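Local coordinates for YjeF-related protein (Enterococcus faecalis, PDB 2R3B) that probably dehydrates the S-form of damaged, hydrated NADH and NADPH back to the intact cofactors at the expense of ADP, at residues Gln129-Val134 and Gly148-Leu153. Numbering follows the deposited sequence. Where two conformers were deposited one is given.
Sequences QILKMV and GSAITL
Leu131 meets Ala150 and Leu153 in a compact example of how one leucine side chain can bridge two neighbouring helices on one face of an alpha/beta sheet, here between residues 129-134 and 148-153. Leu131 points across to the second helix, and its CG, anti to its own backbone N (chi1 178°), extends the side chain toward that helix, where the branch methyls CD1 and CD2 lie. CD2 does most of the touching: it lies 3.5 Å from Leu153 CB, reaching the root of that side chain, and 3.8 Å from Ala150 O, so one methyl spans a backbone carbonyl and the leucine one turn further on. The other branch, CD1, faces Ala150 CB more loosely at 4.4 Å. Leu153 thus meets the methyl through the base of its side chain, and the two leucine side chains pass each other at a slant. All three residues are buried, yet the interface is small, 126 Å² counting both sides, and purely apolar in its side chains. On the sheet-facing side of the first helix, Ile130 rests on Ile50, and Val134 on Ile115 and Ile117.

The second helix starts from Gly148 as N-cap, directly after strand 143-147, and Ser149 OG hydrogen-bonds to the carbonyl O of Gly122, a residue predicted to bind (6S)-NADPHX. Helix 125-137 follows strand 114-117, whose Ile117 also touches Leu131, and strand 143-147 runs parallel beside that strand; the leucine contact thus links the helices of successive beta-alpha units in this ribokinase-like fold, with helix 102-111 flanking helix 125-137.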
loop_
_atom_site.group_PDB
_atom_site.type_symbol
_atom_site.label_atom_id
_atom_site.label_comp_id
_atom_site.label_asym_id
_atom_site.label_seq_id
_atom_site.Cartn_x
_atom_site.Cartn_y
_atom_site.Cartn_z
ATOM N N GLN B 129 -29.957 8.832 -7.506
ATOM C CA GLN B 129 -30.495 9.323 -6.254
ATOM C C GLN B 129 -29.544 10.235 -5.523
ATOM O O GLN B 129 -29.943 11.288 -5.050
ATOM C CB GLN B 129 -30.853 8.155 -5.313
ATOM C CG GLN B 129 -31.370 8.619 -3.962
ATOM C CD GLN B 129 -32.035 7.487 -3.165
ATOM O OE1 GLN B 129 -31.525 6.377 -3.121
ATOM N NE2 GLN B 129 -33.174 7.775 -2.549
ATOM N N ILE B 130 -28.284 9.817 -5.397
ATOM C CA ILE B 130 -27.282 10.641 -4.712
ATOM C C ILE B 130 -27.112 12.007 -5.402
ATOM O O ILE B 130 -27.064 13.056 -4.737
ATOM C CB ILE B 130 -25.906 9.933 -4.630
ATOM C CG1 ILE B 130 -25.988 8.596 -3.874
ATOM C CG2 ILE B 130 -24.902 10.831 -3.862
ATOM C CD1 ILE B 130 -26.091 8.753 -2.345
ATOM N N LEU B 131 -27.040 12.008 -6.726
ATOM C CA LEU B 131 -26.963 13.294 -7.464
ATOM C C LEU B 131 -28.167 14.196 -7.154
ATOM O O LEU B 131 -28.011 15.372 -6.864
ATOM C CB LEU B 131 -26.875 13.061 -8.977
ATOM C CG LEU B 131 -26.831 14.319 -9.851
ATOM C CD1 LEU B 131 -25.627 15.163 -9.502
ATOM C CD2 LEU B 131 -26.813 13.952 -11.329
ATOM N N LYS B 132 -29.375 13.648 -7.210
ATOM C CA LYS B 132 -30.548 14.464 -6.872
ATOM C C LYS B 132 -30.477 15.016 -5.452
ATOM O O LYS B 132 -30.829 16.159 -5.240
ATOM C CB LYS B 132 -31.825 13.656 -6.956
ATOM C CG LYS B 132 -32.228 13.224 -8.317
ATOM C CD LYS B 132 -33.593 12.556 -8.208
ATOM C CE LYS B 132 -33.858 11.540 -9.251
ATOM N NZ LYS B 132 -35.151 10.875 -8.854
HETATM N N MSE B 133 -30.073 14.180 -4.482
HETATM C CA MSE B 133 -29.977 14.635 -3.093
HETATM C C MSE B 133 -29.001 15.783 -3.011
HETATM O O MSE B 133 -29.279 16.791 -2.388
HETATM C CB MSE B 133 -29.571 13.489 -2.147
HETATM C CG MSE B 133 -30.641 12.427 -1.990
HETATM SE SE MSE B 133 -30.052 10.929 -0.897
HETATM C CE MSE B 133 -29.571 11.863 0.575
ATOM N N VAL B 134 -27.858 15.646 -3.679
ATOM C CA VAL B 134 -26.840 16.686 -3.625
ATOM C C VAL B 134 -27.267 17.964 -4.291
ATOM O O VAL B 134 -27.039 19.057 -3.782
ATOM C CB VAL B 134 -25.509 16.193 -4.262
ATOM C CG1 VAL B 134 -24.555 17.368 -4.554
ATOM C CG2 VAL B 134 -24.878 15.151 -3.360
ATOM N N GLY B 148 -17.681 13.872 -14.946
ATOM C CA GLY B 148 -17.871 12.483 -15.403
ATOM C C GLY B 148 -19.318 12.106 -15.636
ATOM O O GLY B 148 -20.103 12.895 -16.158
ATOM N N SER B 149 -19.698 10.947 -15.118
ATOM C CA SER B 149 -21.066 10.473 -15.250
ATOM C C SER B 149 -22.113 11.333 -14.561
ATOM O O SER B 149 -23.293 11.242 -14.915
ATOM C CB SER B 149 -21.165 9.011 -14.746
ATOM O OG SER B 149 -21.069 8.934 -13.332
ATOM N N ALA B 150 -21.717 12.198 -13.619
ATOM C CA ALA B 150 -22.647 13.101 -12.980
ATOM C C ALA B 150 -23.102 14.165 -14.014
ATOM O O ALA B 150 -24.226 14.649 -13.955
ATOM C CB ALA B 150 -22.040 13.749 -11.720
ATOM N N ILE B 151 -22.252 14.479 -14.984
ATOM C CA ILE B 151 -22.646 15.413 -16.057
ATOM C C ILE B 151 -23.714 14.742 -16.942
ATOM O O ILE B 151 -24.746 15.344 -17.269
ATOM C CB ILE B 151 -21.454 15.828 -16.937
ATOM C CG1 ILE B 151 -20.358 16.486 -16.093
ATOM C CG2 ILE B 151 -21.913 16.841 -18.046
ATOM C CD1 ILE B 151 -19.076 16.771 -16.840
ATOM N N THR B 152 -23.462 13.499 -17.311
ATOM C CA THR B 152 -24.412 12.720 -18.092
ATOM C C THR B 152 -25.748 12.586 -17.384
ATOM O O THR B 152 -26.802 12.792 -17.997
ATOM C CB THR B 152 -23.852 11.351 -18.411
ATOM O OG1 THR B 152 -22.660 11.501 -19.179
ATOM C CG2 THR B 152 -24.853 10.492 -19.212
ATOM N N LEU B 153 -25.734 12.235 -16.100
ATOM C CA LEU B 153 -26.988 12.153 -15.324
ATOM C C LEU B 153 -27.679 13.505 -15.198
ATOM O O LEU B 153 -28.925 13.599 -15.211
ATOM C CB LEU B 153 -26.709 11.603 -13.926
ATOM C CG LEU B 153 -26.268 10.136 -13.857
ATOM C CD1 LEU B 153 -26.011 9.719 -12.402
ATOM C CD2 LEU B 153 -27.250 9.175 -14.553
#